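Local coordinates for protein killer cell lectin-like receptor 3 (Mus musculus, PDB 3C8J) that serves as a disulfide-linked homodimeric receptor on natural killer cells that recognises class I MHC molecules, at residues K125-H130 and V174-A179; Y136-S141 and Y191-K196. The protein carries 4 engineered substitutions. One frame throughout, in Å; residues are numbered along the deposited sequence.

Interaction 1: residues K125-H130 and V174-A179; sequences KFLQRH and VFLSKA
The carboxamide of Gln128 lies alongside the backbone carbonyl of Ser177, whose oxygen is 3.3 Å from Gln128 CG and 3.1 Å from Gln128 NE2. The amide N-H makes a bent, weak hydrogen bond to it, with 131° at the hydrogen. Two further flat groups pack within the helix: the Arg129 guanidinium has Lys125 O and Phe126 CA over one face, offset toward the rim, and the Phe126 ring has His130 CB over one face. Gln128 reaches across because its CG stands beside the backbone N (chi1 -60°) and the chain then runs out extended, while its CB rests against Lys178 O at 3.5 Å.

Lys178 answers in the reverse direction. Its CB points away from the helix, but bends at the last two torsions of the chain return the amine to the carbonyls of the last turn. NZ donates to Gln128 O, at a distance too short to be read literally at this resolution, and weakly to Arg129 O, and Val131 O is a further acceptor beyond the helix; a water bridges NZ to His130 O. A positive charge among carbonyls at a helix C-terminus should be electrostatically favourable. Deeper in, Leu176 CD2 meets Leu127 CB at 3.9 Å, giving the contact an apolar floor.

The loop carrying Lys178 belongs to 177-182, a region implicated in MHC class I binding, and here it is tied to the end of helix 121-130. On the helix, Leu127 also packs on Tyr92 and Phe94 of strand 90-96, Phe126 stacks with Tyr87, and His130 NE2 bonds to Tyr83 OH. Leu176 touches Ile181, so the contact joins the helix, seated on strands 82-88 and 90-96, to the turn end of the hairpin formed by strands 173-176 and 181-184.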
ATOM      1  N   LYS A 125      -8.181  -5.410   9.869  1.00 54.80           N
ATOM      2  CA  LYS A 125      -7.202  -6.481   9.995  1.00 54.94           C
ATOM      3  C   LYS A 125      -5.884  -6.122   9.338  1.00 55.07           C
ATOM      4  O   LYS A 125      -4.826  -6.410   9.901  1.00 56.26           O
ATOM      5  CB  LYS A 125      -7.742  -7.790   9.433  1.00 54.70           C
ATOM      6  CG  LYS A 125      -8.919  -8.313  10.244  1.00 55.36           C
ATOM      7  CD  LYS A 125      -9.129  -9.802  10.083  1.00 57.22           C
ATOM      8  CE  LYS A 125     -10.519 -10.182  10.537  1.00 58.39           C
ATOM      9  NZ  LYS A 125     -10.916 -11.483   9.953  1.00 60.99           N
ATOM     10  N   PHE A 126      -5.910  -5.451   8.191  1.00 53.93           N
ATOM     11  CA  PHE A 126      -4.641  -5.039   7.637  1.00 52.94           C
ATOM     12  C   PHE A 126      -3.890  -4.149   8.629  1.00 52.37           C
ATOM     13  O   PHE A 126      -2.695  -4.313   8.842  1.00 52.76           O
ATOM     14  CB  PHE A 126      -4.793  -4.295   6.323  1.00 52.89           C
ATOM     15  CG  PHE A 126      -3.605  -3.439   6.008  1.00 52.97           C
ATOM     16  CD1 PHE A 126      -2.435  -4.007   5.545  1.00 52.23           C
ATOM     17  CD2 PHE A 126      -3.643  -2.073   6.216  1.00 53.32           C
ATOM     18  CE1 PHE A 126      -1.318  -3.233   5.280  1.00 53.89           C
ATOM     19  CE2 PHE A 126      -2.519  -1.284   5.942  1.00 54.19           C
ATOM     20  CZ  PHE A 126      -1.359  -1.865   5.487  1.00 52.93           C
ATOM     21  N   LEU A 127      -4.583  -3.191   9.217  1.00 52.02           N
ATOM     22  CA  LEU A 127      -3.940  -2.274  10.161  1.00 51.57           C
ATOM     23  C   LEU A 127      -3.348  -3.000  11.361  1.00 51.45           C
ATOM     24  O   LEU A 127      -2.191  -2.749  11.725  1.00 51.77           O
ATOM     25  CB  LEU A 127      -4.914  -1.215  10.611  1.00 51.25           C
ATOM     26  CG  LEU A 127      -5.244  -0.235   9.490  1.00 51.42           C
ATOM     27  CD1 LEU A 127      -6.455   0.573   9.854  1.00 48.42           C
ATOM     28  CD2 LEU A 127      -4.027   0.669   9.175  1.00 52.38           C
ATOM     29  N   GLN A 128      -4.095  -3.952  11.915  1.00 50.61           N
ATOM     30  CA  GLN A 128      -3.633  -4.669  13.093  1.00 50.18           C
ATOM     31  C   GLN A 128      -2.431  -5.576  12.811  1.00 50.69           C
ATOM     32  O   GLN A 128      -1.506  -5.691  13.638  1.00 50.92           O
ATOM     33  CB  GLN A 128      -4.766  -5.444  13.718  1.00 49.90           C
ATOM     34  CG  GLN A 128      -5.904  -4.569  14.144  1.00 48.48           C
ATOM     35  CD  GLN A 128      -7.099  -5.352  14.628  1.00 47.72           C
ATOM     36  OE1 GLN A 128      -7.558  -6.295  13.988  1.00 47.98           O
ATOM     37  NE2 GLN A 128      -7.617  -4.960  15.773  1.00 50.62           N
ATOM     38  N   ARG A 129      -2.427  -6.215  11.643  1.00 50.30           N
ATOM     39  CA  ARG A 129      -1.250  -6.945  11.214  1.00 49.34           C
ATOM     40  C   ARG A 129      -0.071  -5.981  11.036  1.00 49.21           C
ATOM     41  O   ARG A 129       1.061  -6.351  11.254  1.00 48.36           O
ATOM     42  CB  ARG A 129      -1.520  -7.680   9.904  1.00 49.26           C
ATOM     43  CG  ARG A 129      -2.391  -8.915  10.025  1.00 48.93           C
ATOM     44  CD  ARG A 129      -2.535  -9.631   8.657  1.00 49.57           C
ATOM     45  NE  ARG A 129      -3.809  -9.353   7.953  1.00 50.46           N
ATOM     46  CZ  ARG A 129      -3.882  -8.680   6.804  1.00 50.66           C
ATOM     47  NH1 ARG A 129      -2.781  -8.221   6.229  1.00 51.56           N
ATOM     48  NH2 ARG A 129      -5.039  -8.468   6.213  1.00 50.52           N
ATOM     49  N   HIS A 130      -0.345  -4.741  10.627  1.00 49.88           N
ATOM     50  CA  HIS A 130       0.716  -3.821  10.225  1.00 50.18           C
ATOM     51  C   HIS A 130       1.395  -3.151  11.424  1.00 50.61           C
ATOM     52  O   HIS A 130       2.615  -3.105  11.570  1.00 49.60           O
ATOM     53  CB  HIS A 130       0.134  -2.732   9.347  1.00 50.23           C
ATOM     54  CG  HIS A 130       1.109  -1.649   9.052  1.00 50.36           C
ATOM     55  ND1 HIS A 130       2.151  -1.819   8.165  1.00 50.68           N
ATOM     56  CD2 HIS A 130       1.260  -0.415   9.586  1.00 48.59           C
ATOM     57  CE1 HIS A 130       2.882  -0.718   8.134  1.00 52.72           C
ATOM     58  NE2 HIS A 130       2.366   0.145   9.000  1.00 54.34           N
ATOM     59  N   VAL A 174     -12.120   5.675  20.697  1.00 59.79           N
ATOM     60  CA  VAL A 174     -11.758   4.328  20.239  1.00 59.14           C
ATOM     61  C   VAL A 174     -10.312   4.225  19.745  1.00 58.88           C
ATOM     62  O   VAL A 174      -9.858   5.026  18.927  1.00 58.98           O
ATOM     63  CB  VAL A 174     -12.728   3.793  19.133  1.00 58.94           C
ATOM     64  CG1 VAL A 174     -12.262   2.443  18.589  1.00 58.83           C
ATOM     65  CG2 VAL A 174     -14.138   3.637  19.661  1.00 59.26           C
ATOM     66  N   PHE A 175      -9.590   3.221  20.221  1.00 58.58           N
ATOM     67  CA  PHE A 175      -8.245   2.975  19.712  1.00 58.21           C
ATOM     68  C   PHE A 175      -8.165   1.583  19.131  1.00 58.21           C
ATOM     69  O   PHE A 175      -9.019   0.751  19.417  1.00 58.06           O
ATOM     70  CB  PHE A 175      -7.200   3.170  20.811  1.00 58.17           C
ATOM     71  CG  PHE A 175      -7.292   2.179  21.935  1.00 58.19           C
ATOM     72  CD1 PHE A 175      -6.407   1.105  21.999  1.00 58.93           C
ATOM     73  CD2 PHE A 175      -8.239   2.316  22.931  1.00 57.44           C
ATOM     74  CE1 PHE A 175      -6.484   0.182  23.041  1.00 58.26           C
ATOM     75  CE2 PHE A 175      -8.314   1.406  23.953  1.00 57.58           C
ATOM     76  CZ  PHE A 175      -7.436   0.336  24.006  1.00 57.84           C
ATOM     77  N   LEU A 176      -7.167   1.329  18.285  1.00 58.20           N
ATOM     78  CA  LEU A 176      -6.884  -0.056  17.948  1.00 58.31           C
ATOM     79  C   LEU A 176      -5.527  -0.552  18.453  1.00 58.83           C
ATOM     80  O   LEU A 176      -4.603   0.240  18.728  1.00 58.55           O
ATOM     81  CB  LEU A 176      -7.109  -0.367  16.459  1.00 58.07           C
ATOM     82  CG  LEU A 176      -6.121  -0.021  15.345  1.00 58.26           C
ATOM     83  CD1 LEU A 176      -4.739  -0.607  15.590  1.00 57.44           C
ATOM     84  CD2 LEU A 176      -6.662  -0.483  13.991  1.00 57.81           C
ATOM     85  N   SER A 177      -5.451  -1.871  18.601  1.00 59.01           N
ATOM     86  CA  SER A 177      -4.257  -2.580  19.006  1.00 59.48           C
ATOM     87  C   SER A 177      -4.166  -3.721  18.009  1.00 59.89           C
ATOM     88  O   SER A 177      -5.092  -3.920  17.234  1.00 60.22           O
ATOM     89  CB  SER A 177      -4.385  -3.104  20.453  1.00 59.28           C
ATOM     90  OG  SER A 177      -5.567  -3.861  20.638  1.00 58.11           O
ATOM     91  N   LYS A 178      -3.059  -4.457  18.020  1.00 60.24           N
ATOM     92  CA  LYS A 178      -2.883  -5.567  17.097  1.00 61.18           C
ATOM     93  C   LYS A 178      -3.939  -6.648  17.354  1.00 61.48           C
ATOM     94  O   LYS A 178      -4.242  -7.461  16.470  1.00 61.13           O
ATOM     95  CB  LYS A 178      -1.475  -6.174  17.212  1.00 61.20           C
ATOM     96  CG  LYS A 178      -0.350  -5.255  16.760  1.00 61.69           C
ATOM     97  CD  LYS A 178       0.983  -6.005  16.594  1.00 61.65           C
ATOM     98  CE  LYS A 178       0.994  -6.885  15.349  1.00 62.02           C
ATOM     99  NZ  LYS A 178       0.931  -6.075  14.108  1.00 61.19           N
ATOM    100  N   ALA A 179      -4.486  -6.629  18.572  1.00 62.26           N
ATOM    101  CA  ALA A 179      -5.445  -7.617  19.050  1.00 62.89           C
ATOM    102  C   ALA A 179      -6.908  -7.230  18.813  1.00 63.57           C
ATOM    103  O   ALA A 179      -7.727  -8.105  18.523  1.00 63.82           O
ATOM    104  CB  ALA A 179      -5.207  -7.902  20.506  1.00 62.86           C
TER
HETATM  105  O   HOH W   1       3.967  -5.349  13.473  1.00 44.88           O

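Interaction 2: residues Y136-S141 and Y191-K196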
ATOM      1  N   TYR A 136      -3.545   2.779  19.227  1.00 55.18           N
ATOM      2  CA  TYR A 136      -3.644   3.881  18.283  1.00 54.82           C
ATOM      3  C   TYR A 136      -5.051   4.486  18.275  1.00 55.15           C
ATOM      4  O   TYR A 136      -6.044   3.794  18.001  1.00 55.81           O
ATOM      5  CB  TYR A 136      -3.296   3.384  16.870  1.00 54.17           C
ATOM      6  CG  TYR A 136      -1.901   2.856  16.719  1.00 53.18           C
ATOM      7  CD1 TYR A 136      -1.564   1.606  17.210  1.00 53.53           C
ATOM      8  CD2 TYR A 136      -0.928   3.586  16.057  1.00 52.86           C
ATOM      9  CE1 TYR A 136      -0.288   1.104  17.088  1.00 53.53           C
ATOM     10  CE2 TYR A 136       0.364   3.068  15.903  1.00 53.29           C
ATOM     11  CZ  TYR A 136       0.664   1.822  16.431  1.00 52.55           C
ATOM     12  OH  TYR A 136       1.907   1.295  16.341  1.00 51.90           O
ATOM     13  N   TRP A 137      -5.150   5.772  18.575  1.00 54.97           N
ATOM     14  CA  TRP A 137      -6.413   6.466  18.426  1.00 54.66           C
ATOM     15  C   TRP A 137      -6.848   6.390  16.960  1.00 54.74           C
ATOM     16  O   TRP A 137      -6.014   6.453  16.045  1.00 54.41           O
ATOM     17  CB  TRP A 137      -6.274   7.914  18.857  1.00 54.29           C
ATOM     18  CG  TRP A 137      -6.118   8.112  20.338  1.00 54.87           C
ATOM     19  CD1 TRP A 137      -5.092   8.753  20.963  1.00 55.06           C
ATOM     20  CD2 TRP A 137      -7.029   7.696  21.389  1.00 54.77           C
ATOM     21  NE1 TRP A 137      -5.299   8.772  22.325  1.00 55.17           N
ATOM     22  CE2 TRP A 137      -6.477   8.133  22.613  1.00 54.80           C
ATOM     23  CE3 TRP A 137      -8.240   6.999  21.410  1.00 54.18           C
ATOM     24  CZ2 TRP A 137      -7.091   7.887  23.847  1.00 54.33           C
ATOM     25  CZ3 TRP A 137      -8.853   6.763  22.636  1.00 54.75           C
ATOM     26  CH2 TRP A 137      -8.277   7.205  23.838  1.00 54.34           C
ATOM     27  N   ILE A 138      -8.150   6.204  16.749  1.00 54.77           N
ATOM     28  CA  ILE A 138      -8.731   6.271  15.409  1.00 54.63           C
ATOM     29  C   ILE A 138      -9.933   7.214  15.459  1.00 54.90           C
ATOM     30  O   ILE A 138     -10.367   7.599  16.545  1.00 54.92           O
ATOM     31  CB  ILE A 138      -9.082   4.877  14.827  1.00 54.39           C
ATOM     32  CG1 ILE A 138     -10.159   4.178  15.655  1.00 54.45           C
ATOM     33  CG2 ILE A 138      -7.849   4.010  14.748  1.00 54.31           C
ATOM     34  CD1 ILE A 138     -10.628   2.870  15.017  1.00 54.21           C
ATOM     35  N   GLY A 139     -10.448   7.612  14.293  1.00 55.20           N
ATOM     36  CA  GLY A 139     -11.476   8.652  14.221  1.00 55.54           C
ATOM     37  C   GLY A 139     -12.877   8.150  14.526  1.00 56.16           C
ATOM     38  O   GLY A 139     -13.796   8.326  13.723  1.00 56.31           O
ATOM     39  N   LEU A 140     -13.039   7.511  15.678  1.00 56.18           N
ATOM     40  CA  LEU A 140     -14.342   7.105  16.147  1.00 56.58           C
ATOM     41  C   LEU A 140     -14.502   7.545  17.592  1.00 57.30           C
ATOM     42  O   LEU A 140     -13.809   7.036  18.486  1.00 56.86           O
ATOM     43  CB  LEU A 140     -14.544   5.594  16.000  1.00 56.57           C
ATOM     44  CG  LEU A 140     -15.868   5.011  16.517  1.00 55.22           C
ATOM     45  CD1 LEU A 140     -17.012   5.558  15.727  1.00 53.78           C
ATOM     46  CD2 LEU A 140     -15.847   3.501  16.413  1.00 55.97           C
ATOM     47  N   SER A 141     -15.412   8.496  17.807  1.00 58.25           N
ATOM     48  CA  SER A 141     -15.627   9.088  19.127  1.00 59.20           C
ATOM     49  C   SER A 141     -17.098   9.178  19.474  1.00 59.93           C
ATOM     50  O   SER A 141     -17.955   9.140  18.591  1.00 60.11           O
ATOM     51  CB  SER A 141     -15.002  10.480  19.178  1.00 59.10           C
ATOM     52  OG  SER A 141     -15.536  11.314  18.162  1.00 59.16           O
ATOM     53  N   TYR A 191      -0.785   6.465  20.702  1.00 57.79           N
ATOM     54  CA  TYR A 191      -0.388   6.752  19.335  1.00 58.45           C
ATOM     55  C   TYR A 191      -1.630   7.159  18.530  1.00 58.74           C
ATOM     56  O   TYR A 191      -2.729   7.283  19.071  1.00 58.63           O
ATOM     57  CB  TYR A 191       0.234   5.524  18.718  1.00 58.24           C
ATOM     58  CG  TYR A 191       1.483   5.042  19.388  1.00 59.00           C
ATOM     59  CD1 TYR A 191       1.763   3.680  19.456  1.00 59.71           C
ATOM     60  CD2 TYR A 191       2.408   5.939  19.930  1.00 59.55           C
ATOM     61  CE1 TYR A 191       2.933   3.214  20.044  1.00 60.62           C
ATOM     62  CE2 TYR A 191       3.584   5.485  20.531  1.00 59.97           C
ATOM     63  CZ  TYR A 191       3.842   4.119  20.582  1.00 60.31           C
ATOM     64  OH  TYR A 191       4.999   3.647  21.172  1.00 59.94           O
ATOM     65  N   CYS A 192      -1.451   7.335  17.232  1.00 59.10           N
ATOM     66  CA  CYS A 192      -2.448   7.975  16.423  1.00 58.91           C
ATOM     67  C   CYS A 192      -2.279   7.576  14.960  1.00 58.89           C
ATOM     68  O   CYS A 192      -1.152   7.556  14.451  1.00 58.71           O
ATOM     69  CB  CYS A 192      -2.264   9.472  16.603  1.00 59.07           C
ATOM     70  SG  CYS A 192      -3.209  10.498  15.557  1.00 60.66           S
ATOM     71  N   ILE A 193      -3.394   7.247  14.302  1.00 58.79           N
ATOM     72  CA  ILE A 193      -3.394   6.903  12.876  1.00 58.96           C
ATOM     73  C   ILE A 193      -4.221   7.867  12.036  1.00 59.21           C
ATOM     74  O   ILE A 193      -5.411   8.053  12.293  1.00 58.80           O
ATOM     75  CB  ILE A 193      -3.941   5.482  12.587  1.00 58.94           C
ATOM     76  CG1 ILE A 193      -3.327   4.451  13.541  1.00 59.52           C
ATOM     77  CG2 ILE A 193      -3.653   5.110  11.127  1.00 57.83           C
ATOM     78  CD1 ILE A 193      -3.746   3.016  13.276  1.00 58.63           C
ATOM     79  N   CYS A 194      -3.591   8.455  11.022  1.00 59.17           N
ATOM     80  CA  CYS A 194      -4.300   9.318  10.087  1.00 59.12           C
ATOM     81  C   CYS A 194      -4.508   8.539   8.807  1.00 58.92           C
ATOM     82  O   CYS A 194      -3.656   7.753   8.431  1.00 59.75           O
ATOM     83  CB  CYS A 194      -3.491  10.578   9.785  1.00 59.36           C
ATOM     84  SG  CYS A 194      -2.803  11.464  11.201  1.00 59.15           S
ATOM     85  N   GLY A 195      -5.625   8.750   8.124  1.00 58.53           N
ATOM     86  CA  GLY A 195      -5.871   8.026   6.892  1.00 58.72           C
ATOM     87  C   GLY A 195      -6.562   8.850   5.827  1.00 58.71           C
ATOM     88  O   GLY A 195      -7.270   9.777   6.150  1.00 58.20           O
ATOM     89  N   LYS A 196      -6.346   8.513   4.556  1.00 58.87           N
ATOM     90  CA  LYS A 196      -6.988   9.236   3.470  1.00 59.42           C
ATOM     91  C   LYS A 196      -7.005   8.451   2.142  1.00 59.03           C
ATOM     92  O   LYS A 196      -5.973   7.939   1.723  1.00 59.35           O
ATOM     93  CB  LYS A 196      -6.347  10.617   3.318  1.00 59.45           C
ATOM     94  CG  LYS A 196      -6.249  11.161   1.893  1.00 61.60           C
ATOM     95  CD  LYS A 196      -6.513  12.660   1.851  1.00 63.92           C
ATOM     96  CE  LYS A 196      -7.988  12.928   1.652  1.00 65.66           C
ATOM     97  NZ  LYS A 196      -8.247  14.369   1.393  1.00 69.12           N
TER
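Tyr136 and Tyr191 sit on the same face of the sheet with their rings turned 52° against each other and centroids 5.2 Å apart, an oblique pairing. The clearer contact is a CH-pi one: Tyr191 CB lies over a face of the Tyr136 ring, 3.9 Å from its centroid, and Tyr191 CD1 also lies over a face of that ring, offset toward its rim. Ile193 meets the root of the same tyrosine, its CG1 3.5 Å from Tyr136 CB; with CG1 beside the backbone N (chi1 -46°), the branch and its CD1 lean toward Tyr136. The Tyr136 hydroxyl bonds to Ile132 O.

Trp137 and Cys192 emerge on the other face, where the indole NE1 bonds to Ile188 O. Two backbone bonds set the parallel register: Trp137 N to Tyr191 O at 2.9 Å and Ile193 N to Trp137 O at 3.2 Å. Beyond this the chain turns at Gly139, the centre of an inverse gamma turn.

Disulfides Cys192-Cys104 and Cys194-Cys108 fasten strand 190-197 to helix 101-110, a doubled form of the helix-to-last-strand disulfide of C-type lectin-like domains; Trp137 to Leu140 form the WIGL motif of that fold.

Interaction 2 is buried close to the centre of the domain, whereas interaction 1, whose centre lies about 11 Å from that of interaction 2, is only partly buried and runs out to exposed residues. Strand-to-strand backbone pairing and aromatic and aliphatic packing make up the former; the latter relies on side chains reaching for main-chain carbonyls, with a leucine pair on its inner side and a water at its margin. They share a sheet: strand 173-176 runs antiparallel to strand 136-143, with a probable hydrogen bond from Leu176 N to Tyr136 O (2.7 Å). Residues 131-135 lead from helix 121-130 into strand 136-143. Residues 177-179, in a region implicated in MHC class I binding, follow strand 173-176.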